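Local coordinates for cell shape-determining protein MreC (Streptococcus pneumoniae, PDB 2QF4) that helps form and maintain cell shape, probably as part of the elongasome that synthesizes peripheral peptidoglycan, here represented by its major extracellular domain, at residues 38-51 against 153-166. Numbering follows the deposited sequence. Where two conformers were deposited one is given.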
ATOM      1  N   ASN A  38      -9.753   7.856   1.766  1.00 17.60           N
ATOM      2  CA  ASN A  38      -9.048   7.446   0.548  1.00 16.73           C
ATOM      3  C   ASN A  38      -7.575   7.438   0.752  1.00 13.24           C
ATOM      4  O   ASN A  38      -6.856   7.198  -0.207  1.00 14.31           O
ATOM      5  CB  ASN A  38      -9.407   8.302  -0.748  1.00 16.60           C
ATOM      6  CG  ASN A  38      -8.772   9.748  -0.783  1.00 17.27           C
ATOM      7  OD1 ASN A  38      -8.414  10.311   0.249  1.00 17.97           O
ATOM      8  ND2 ASN A  38      -8.636  10.332  -2.000  1.00 18.76           N
ATOM      9  N   MET A  39      -7.087   7.728   1.986  1.00 11.68           N
ATOM     10  CA  MET A  39      -5.689   7.979   2.151  1.00  9.88           C
ATOM     11  C   MET A  39      -4.867   6.737   2.391  1.00  8.33           C
ATOM     12  O   MET A  39      -5.270   5.790   3.069  1.00  8.63           O
ATOM     13  CB  MET A  39      -5.437   9.007   3.265  1.00  9.93           C
ATOM     14  CG  MET A  39      -5.896  10.411   2.899  1.00 12.16           C
ATOM     15  SD  MET A  39      -5.635  11.547   4.253  1.00 13.16           S
ATOM     16  CE  MET A  39      -5.720  13.120   3.327  1.00 16.08           C
ATOM     17  N   LEU A  40      -3.684   6.799   1.819  1.00  8.05           N
ATOM     18  CA  LEU A  40      -2.600   5.855   2.068  1.00  7.81           C
ATOM     19  C   LEU A  40      -1.643   6.473   3.060  1.00  7.96           C
ATOM     20  O   LEU A  40      -1.732   7.652   3.363  1.00  9.86           O
ATOM     21  CB  LEU A  40      -1.928   5.439   0.760  1.00  8.65           C
ATOM     22  CG  LEU A  40      -2.810   4.572  -0.164  1.00  8.24           C
ATOM     23  CD1 LEU A  40      -2.087   4.292  -1.470  1.00 12.60           C
ATOM     24  CD2 LEU A  40      -3.145   3.237   0.530  1.00  9.83           C
ATOM     25  N   ALA A  41      -0.760   5.653   3.613  1.00  7.76           N
ATOM     26  CA  ALA A  41       0.151   6.053   4.667  1.00  8.16           C
ATOM     27  C   ALA A  41       1.579   5.700   4.280  1.00  7.95           C
ATOM     28  O   ALA A  41       1.857   4.579   3.827  1.00  8.19           O
ATOM     29  CB  ALA A  41      -0.236   5.333   5.971  1.00  8.77           C
ATOM     30  N   ILE A  42       2.474   6.675   4.437  1.00  8.77           N
ATOM     31  CA  ILE A  42       3.877   6.574   4.052  1.00  9.72           C
ATOM     32  C   ILE A  42       4.830   6.868   5.213  1.00  9.81           C
ATOM     33  O   ILE A  42       4.550   7.655   6.129  1.00 10.00           O
ATOM     34  CB  ILE A  42       4.167   7.482   2.813  1.00 11.16           C
ATOM     35  CG1 ILE A  42       4.321   8.933   3.100  0.50 10.15           C
ATOM     36  CG2 ILE A  42       3.087   7.298   1.758  0.50 10.50           C
ATOM     37  CD1 ILE A  42       4.981   9.687   1.935  0.50 11.76           C
ATOM     38  N   ALA A  43       5.980   6.230   5.142  1.00 10.35           N
ATOM     39  CA  ALA A  43       7.103   6.498   6.028  1.00 11.87           C
ATOM     40  C   ALA A  43       8.327   6.206   5.255  1.00 13.66           C
ATOM     41  O   ALA A  43       8.372   5.282   4.465  1.00 13.88           O
ATOM     42  CB  ALA A  43       7.062   5.597   7.265  1.00 14.27           C
ATOM     43  N   ASN A  44       9.389   6.962   5.531  1.00 16.22           N
ATOM     44  CA  ASN A  44      10.681   6.676   4.916  1.00 20.23           C
ATOM     45  C   ASN A  44      10.561   6.627   3.370  1.00 19.45           C
ATOM     46  O   ASN A  44      11.267   5.836   2.727  1.00 23.30           O
ATOM     47  CB  ASN A  44      11.227   5.332   5.483  1.00 21.23           C
ATOM     48  CG  ASN A  44      11.544   5.370   7.009  1.00 24.63           C
ATOM     49  OD1 ASN A  44      11.983   6.385   7.537  1.00 29.35           O
ATOM     50  ND2 ASN A  44      11.362   4.228   7.692  1.00 24.09           N
ATOM     51  N   GLY A  45       9.711   7.466   2.785  1.00 19.17           N
ATOM     52  CA  GLY A  45       9.546   7.521   1.325  1.00 18.50           C
ATOM     53  C   GLY A  45       8.668   6.466   0.667  1.00 17.11           C
ATOM     54  O   GLY A  45       8.409   6.543  -0.555  1.00 19.45           O
ATOM     55  N   GLY A  46       8.180   5.499   1.438  1.00 13.66           N
ATOM     56  CA  GLY A  46       7.457   4.402   0.846  1.00 12.16           C
ATOM     57  C   GLY A  46       6.149   4.083   1.535  1.00 10.12           C
ATOM     58  O   GLY A  46       5.858   4.509   2.668  1.00  9.69           O
ATOM     59  N   LEU A  47       5.346   3.275   0.848  1.00  9.05           N
ATOM     60  CA  LEU A  47       4.044   2.871   1.391  1.00  8.67           C
ATOM     61  C   LEU A  47       4.203   1.952   2.590  1.00  7.73           C
ATOM     62  O   LEU A  47       4.918   0.965   2.543  1.00  8.62           O
ATOM     63  CB  LEU A  47       3.259   2.120   0.321  1.00  7.95           C
ATOM     64  CG  LEU A  47       1.783   1.855   0.667  1.00  8.08           C
ATOM     65  CD1 LEU A  47       0.997   3.182   0.786  1.00  9.47           C
ATOM     66  CD2 LEU A  47       1.159   0.904  -0.352  1.00  9.14           C
ATOM     67  N   ILE A  48       3.500   2.293   3.671  1.00  7.78           N
ATOM     68  CA  ILE A  48       3.485   1.430   4.868  1.00  8.15           C
ATOM     69  C   ILE A  48       2.109   0.951   5.274  1.00  7.98           C
ATOM     70  O   ILE A  48       2.017   0.046   6.071  1.00  8.02           O
ATOM     71  CB  ILE A  48       4.270   2.057   6.045  1.00  8.69           C
ATOM     72  CG1 ILE A  48       3.670   3.379   6.541  1.00  9.56           C
ATOM     73  CG2 ILE A  48       5.747   2.240   5.648  1.00 10.82           C
ATOM     74  CD1 ILE A  48       2.465   3.209   7.444  1.00 10.31           C
ATOM     75  N   GLY A  49       1.047   1.473   4.686  1.00  7.68           N
ATOM     76  CA  GLY A  49      -0.280   1.056   5.051  1.00  7.60           C
ATOM     77  C   GLY A  49      -1.355   1.890   4.392  1.00  7.45           C
ATOM     78  O   GLY A  49      -1.076   2.723   3.552  1.00  7.69           O
ATOM     79  N   SER A  50      -2.582   1.636   4.831  1.00  7.46           N
ATOM     80  CA  SER A  50      -3.793   2.294   4.313  1.00  7.98           C
ATOM     81  C   SER A  50      -4.633   2.734   5.492  1.00  8.31           C
ATOM     82  O   SER A  50      -4.626   2.079   6.530  1.00  8.68           O
ATOM     83  CB  SER A  50      -4.577   1.354   3.395  1.00  8.76           C
ATOM     84  OG  SER A  50      -4.811   0.116   4.041  1.00  9.52           O
ATOM     85  N   VAL A  51      -5.345   3.848   5.344  1.00  8.67           N
ATOM     86  CA  VAL A  51      -6.238   4.282   6.411  1.00  9.27           C
ATOM     87  C   VAL A  51      -7.372   3.286   6.528  1.00 10.21           C
ATOM     88  O   VAL A  51      -8.030   2.972   5.527  1.00 11.98           O
ATOM     89  CB  VAL A  51      -6.774   5.720   6.160  1.00  9.62           C
ATOM     90  CG1 VAL A  51      -7.929   6.064   7.085  1.00 11.77           C
ATOM     91  CG2 VAL A  51      -5.644   6.746   6.269  1.00 10.96           C
ATOM     92  N   ALA A 153       9.922   0.082   2.438  1.00 11.59           N
ATOM     93  CA  ALA A 153       9.792   0.848   3.664  1.00 12.94           C
ATOM     94  C   ALA A 153       9.085   0.039   4.734  1.00 12.93           C
ATOM     95  O   ALA A 153       8.337  -0.901   4.466  1.00 14.22           O
ATOM     96  CB  ALA A 153       9.016   2.072   3.380  1.00 13.97           C
ATOM     97  N   ASP A 154       9.314   0.435   5.977  1.00 14.59           N
ATOM     98  CA  ASP A 154       8.558  -0.080   7.111  1.00 15.67           C
ATOM     99  C   ASP A 154       8.471   0.988   8.181  1.00 14.60           C
ATOM    100  O   ASP A 154       8.904   2.130   7.972  1.00 15.11           O
ATOM    101  CB  ASP A 154       9.118  -1.407   7.652  1.00 17.83           C
ATOM    102  CG  ASP A 154      10.490  -1.271   8.240  1.00 21.36           C
ATOM    103  OD1 ASP A 154      11.314  -2.204   8.072  1.00 28.37           O
ATOM    104  OD2 ASP A 154      10.782  -0.235   8.877  1.00 25.51           O
ATOM    105  N   THR A 155       7.825   0.647   9.286  1.00 14.37           N
ATOM    106  CA  THR A 155       7.583   1.604  10.352  1.00 15.61           C
ATOM    107  C   THR A 155       8.409   1.334  11.620  1.00 17.08           C
ATOM    108  O   THR A 155       8.108   1.862  12.673  1.00 16.86           O
ATOM    109  CB  THR A 155       6.076   1.713  10.684  1.00 14.72           C
ATOM    110  OG1 THR A 155       5.574   0.454  11.144  1.00 17.76           O
ATOM    111  CG2 THR A 155       5.278   2.173   9.488  1.00 15.30           C
ATOM    112  N   HIS A 156       9.498   0.581  11.478  1.00 18.90           N
ATOM    113  CA  HIS A 156      10.412   0.311  12.591  1.00 19.97           C
ATOM    114  C   HIS A 156      11.105   1.594  13.005  1.00 20.70           C
ATOM    115  O   HIS A 156      11.706   2.267  12.185  1.00 21.11           O
ATOM    116  CB  HIS A 156      11.426  -0.749  12.162  1.00 21.36           C
ATOM    117  CG  HIS A 156      12.344  -1.184  13.257  1.00 22.76           C
ATOM    118  ND1 HIS A 156      11.900  -1.880  14.358  1.00 27.92           N
ATOM    119  CD2 HIS A 156      13.680  -1.024  13.420  1.00 27.12           C
ATOM    120  CE1 HIS A 156      12.926  -2.136  15.155  1.00 27.47           C
ATOM    121  NE2 HIS A 156      14.014  -1.616  14.614  1.00 28.58           N
ATOM    122  N   ASN A 157      10.978   1.952  14.283  1.00 22.27           N
ATOM    123  CA  ASN A 157      11.567   3.195  14.804  1.00 22.68           C
ATOM    124  C   ASN A 157      11.126   4.441  14.038  1.00 22.44           C
ATOM    125  O   ASN A 157      11.893   5.392  13.827  1.00 23.45           O
ATOM    126  CB  ASN A 157      13.101   3.100  14.838  1.00 24.44           C
ATOM    127  CG  ASN A 157      13.609   1.964  15.725  1.00 27.14           C
ATOM    128  OD1 ASN A 157      13.013   1.643  16.757  1.00 30.69           O
ATOM    129  ND2 ASN A 157      14.728   1.357  15.325  1.00 31.34           N
ATOM    130  N   VAL A 158       9.871   4.413  13.595  1.00 19.74           N
ATOM    131  CA  VAL A 158       9.241   5.564  12.963  1.00 18.93           C
ATOM    132  C   VAL A 158       8.160   6.080  13.893  1.00 17.55           C
ATOM    133  O   VAL A 158       7.335   5.300  14.356  1.00 18.40           O
ATOM    134  CB  VAL A 158       8.640   5.131  11.589  1.00 18.45           C
ATOM    135  CG1 VAL A 158       7.772   6.216  10.983  1.00 19.47           C
ATOM    136  CG2 VAL A 158       9.759   4.747  10.630  1.00 20.28           C
ATOM    137  N   ASP A 159       8.132   7.381  14.157  1.00 15.92           N
ATOM    138  CA  ASP A 159       7.060   7.883  15.012  1.00 15.38           C
ATOM    139  C   ASP A 159       6.225   9.005  14.415  1.00 13.44           C
ATOM    140  O   ASP A 159       5.408   9.540  15.105  1.00 11.25           O
ATOM    141  CB  ASP A 159       7.558   8.134  16.444  1.00 17.79           C
ATOM    142  CG  ASP A 159       8.373   9.449  16.524  0.50 15.99           C
ATOM    143  OD1 ASP A 159       8.704  10.057  15.502  0.50 15.14           O
ATOM    144  OD2 ASP A 159       8.749   9.876  17.658  0.50 19.97           O
ATOM    145  N   VAL A 160       6.415   9.303  13.135  1.00 12.51           N
ATOM    146  CA  VAL A 160       5.551  10.231  12.397  1.00 11.67           C
ATOM    147  C   VAL A 160       5.230   9.515  11.093  1.00 10.45           C
ATOM    148  O   VAL A 160       6.115   8.953  10.449  1.00 11.99           O
ATOM    149  CB  VAL A 160       6.248  11.588  12.132  1.00 11.50           C
ATOM    150  CG1 VAL A 160       5.406  12.455  11.194  1.00 13.82           C
ATOM    151  CG2 VAL A 160       6.578  12.299  13.466  1.00 13.92           C
ATOM    152  N   ILE A 161       3.964   9.533  10.721  1.00  9.60           N
ATOM    153  CA  ILE A 161       3.474   8.942   9.484  1.00  9.60           C
ATOM    154  C   ILE A 161       2.807  10.033   8.676  1.00  9.14           C
ATOM    155  O   ILE A 161       2.144  10.888   9.221  1.00  9.11           O
ATOM    156  CB  ILE A 161       2.469   7.828   9.807  1.00  9.17           C
ATOM    157  CG1 ILE A 161       3.138   6.703  10.604  1.00 10.95           C
ATOM    158  CG2 ILE A 161       1.772   7.292   8.559  1.00 10.68           C
ATOM    159  CD1 ILE A 161       4.224   5.931   9.903  1.00 12.41           C
ATOM    160  N   GLU A 162       3.001   9.988   7.368  1.00  9.47           N
ATOM    161  CA  GLU A 162       2.328  10.898   6.468  1.00  9.80           C
ATOM    162  C   GLU A 162       1.175  10.216   5.747  1.00  9.09           C
ATOM    163  O   GLU A 162       1.348   9.211   5.084  1.00  9.24           O
ATOM    164  CB  GLU A 162       3.326  11.445   5.451  1.00 10.55           C
ATOM    165  CG  GLU A 162       2.725  12.535   4.568  1.00 12.72           C
ATOM    166  CD  GLU A 162       3.719  13.114   3.606  1.00 17.01           C
ATOM    167  OE1 GLU A 162       4.922  13.142   3.910  1.00 23.31           O
ATOM    168  OE2 GLU A 162       3.308  13.594   2.559  1.00 21.55           O
ATOM    169  N   LEU A 163      -0.019  10.754   5.893  1.00  8.73           N
ATOM    170  CA  LEU A 163      -1.195  10.312   5.151  1.00  8.74           C
ATOM    171  C   LEU A 163      -1.255  11.107   3.856  1.00  9.31           C
ATOM    172  O   LEU A 163      -0.959  12.303   3.822  1.00 10.10           O
ATOM    173  CB  LEU A 163      -2.457  10.589   5.955  1.00  9.37           C
ATOM    174  CG  LEU A 163      -2.566   9.923   7.318  1.00  9.59           C
ATOM    175  CD1 LEU A 163      -3.880  10.313   7.958  1.00 12.27           C
ATOM    176  CD2 LEU A 163      -2.359   8.394   7.203  1.00 10.93           C
ATOM    177  N   VAL A 164      -1.639  10.431   2.767  1.00  9.79           N
ATOM    178  CA  VAL A 164      -1.645  11.050   1.421  1.00 10.94           C
ATOM    179  C   VAL A 164      -2.921  10.585   0.718  1.00 11.26           C
ATOM    180  O   VAL A 164      -3.219   9.394   0.636  1.00 12.26           O
ATOM    181  CB  VAL A 164      -0.410  10.631   0.594  1.00 13.55           C
ATOM    182  CG1 VAL A 164      -0.376  11.316  -0.789  0.80 14.86           C
ATOM    183  CG2 VAL A 164       0.919  10.937   1.324  0.80 16.29           C
ATOM    184  N   GLY A 165      -3.665  11.538   0.169  1.00 10.88           N
ATOM    185  CA  GLY A 165      -4.859  11.248  -0.626  1.00 11.45           C
ATOM    186  C   GLY A 165      -4.889  12.078  -1.901  1.00 10.38           C
ATOM    187  O   GLY A 165      -4.227  13.075  -2.007  1.00 10.42           O
ATOM    188  N   ASN A 166      -5.655  11.633  -2.882  1.00 10.97           N
ATOM    189  CA  ASN A 166      -5.832  12.361  -4.120  1.00  9.85           C
ATOM    190  C   ASN A 166      -6.687  13.562  -3.819  1.00 10.89           C
ATOM    191  O   ASN A 166      -7.702  13.427  -3.173  1.00 13.68           O
ATOM    192  CB  ASN A 166      -6.550  11.446  -5.133  1.00 10.27           C
ATOM    193  CG  ASN A 166      -6.396  11.898  -6.547  1.00  8.77           C
ATOM    194  OD1 ASN A 166      -6.518  13.082  -6.855  1.00  9.27           O
ATOM    195  ND2 ASN A 166      -6.201  10.954  -7.433  1.00  9.84           N
TER
HETATM  196  O   HOH W   1      -6.235   8.797  -2.531  1.00 18.56           O
HETATM  197  O   HOH W   2      12.013   1.843   6.073  1.00 26.88           O
HETATM  198  O   HOH W   3       7.194  -0.055   1.217  1.00 13.30           O
HETATM  199  O   HOH W   4       5.663  -1.192   4.282  1.00 14.68           O
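Leu40 and Ile42 pair with Val164 and Glu162 in an antiparallel ladder that joins strand 40-43 to strand 160-166. Both belong to one of the two six-stranded antiparallel barrels of this alpha-lytic-protease-like fold. Four backbone bonds hold the ladder, two at each hydrogen-bonded pair. Ile42 N donates to Glu162 O at 2.8 Å. The non-hydrogen-bonded pair Ala41-Leu163 lies between them.

The tight side is the barrel interior. Ala41 CB sits against both Ile161 CG2 and Leu163 CD2. Leu163 CD2 also meets Val51 CG2 at 3.8 Å, and these two side chains cross nearly at a right angle. Ile48 and Ile161 approach tip to tip through their CD1 atoms. Ile48 also crosses Thr155 at about a right angle, its CB, CG1 and CD1 gathered round Thr155 CG2, each 3.6 Å away. Leu25 and Leu27 of strand 24-27 and Val61 and Leu63 of strand 59-63 add to this core. Thr155 turns its hydroxyl elsewhere, to a hydrogen bond with Arg16.

The other face of the ladder is mixed. Leu40 is buried against Phe123 and Val125. Ile42 and Glu162 are partly exposed and run side by side in the same direction, with CG1 of Ile42 3.6 Å from CB of Glu162. Ile42 CG2 and Val164 CG2 are 4.3 Å apart.

The loose, solvent side lies beyond the ladder, at the type I' turn from Ala43 to Gly46. Ala43 CB still touches Ile161 CD1 and Val158 CG1, while Ala43 O and Gly46 CA meet Ala153 CB. Two waters link Leu47 O to the backbone of Ala153. The side chains of Asn44 and Val158 pass in opposite directions, with Asn44 ND2 3.4 Å from Val158 CG2. Asn44 ND2 makes a weak, bent bond to Asp154 O (3.2 Å, 124° at the hydrogen) and also donates to a water that accepts from Asp154 N.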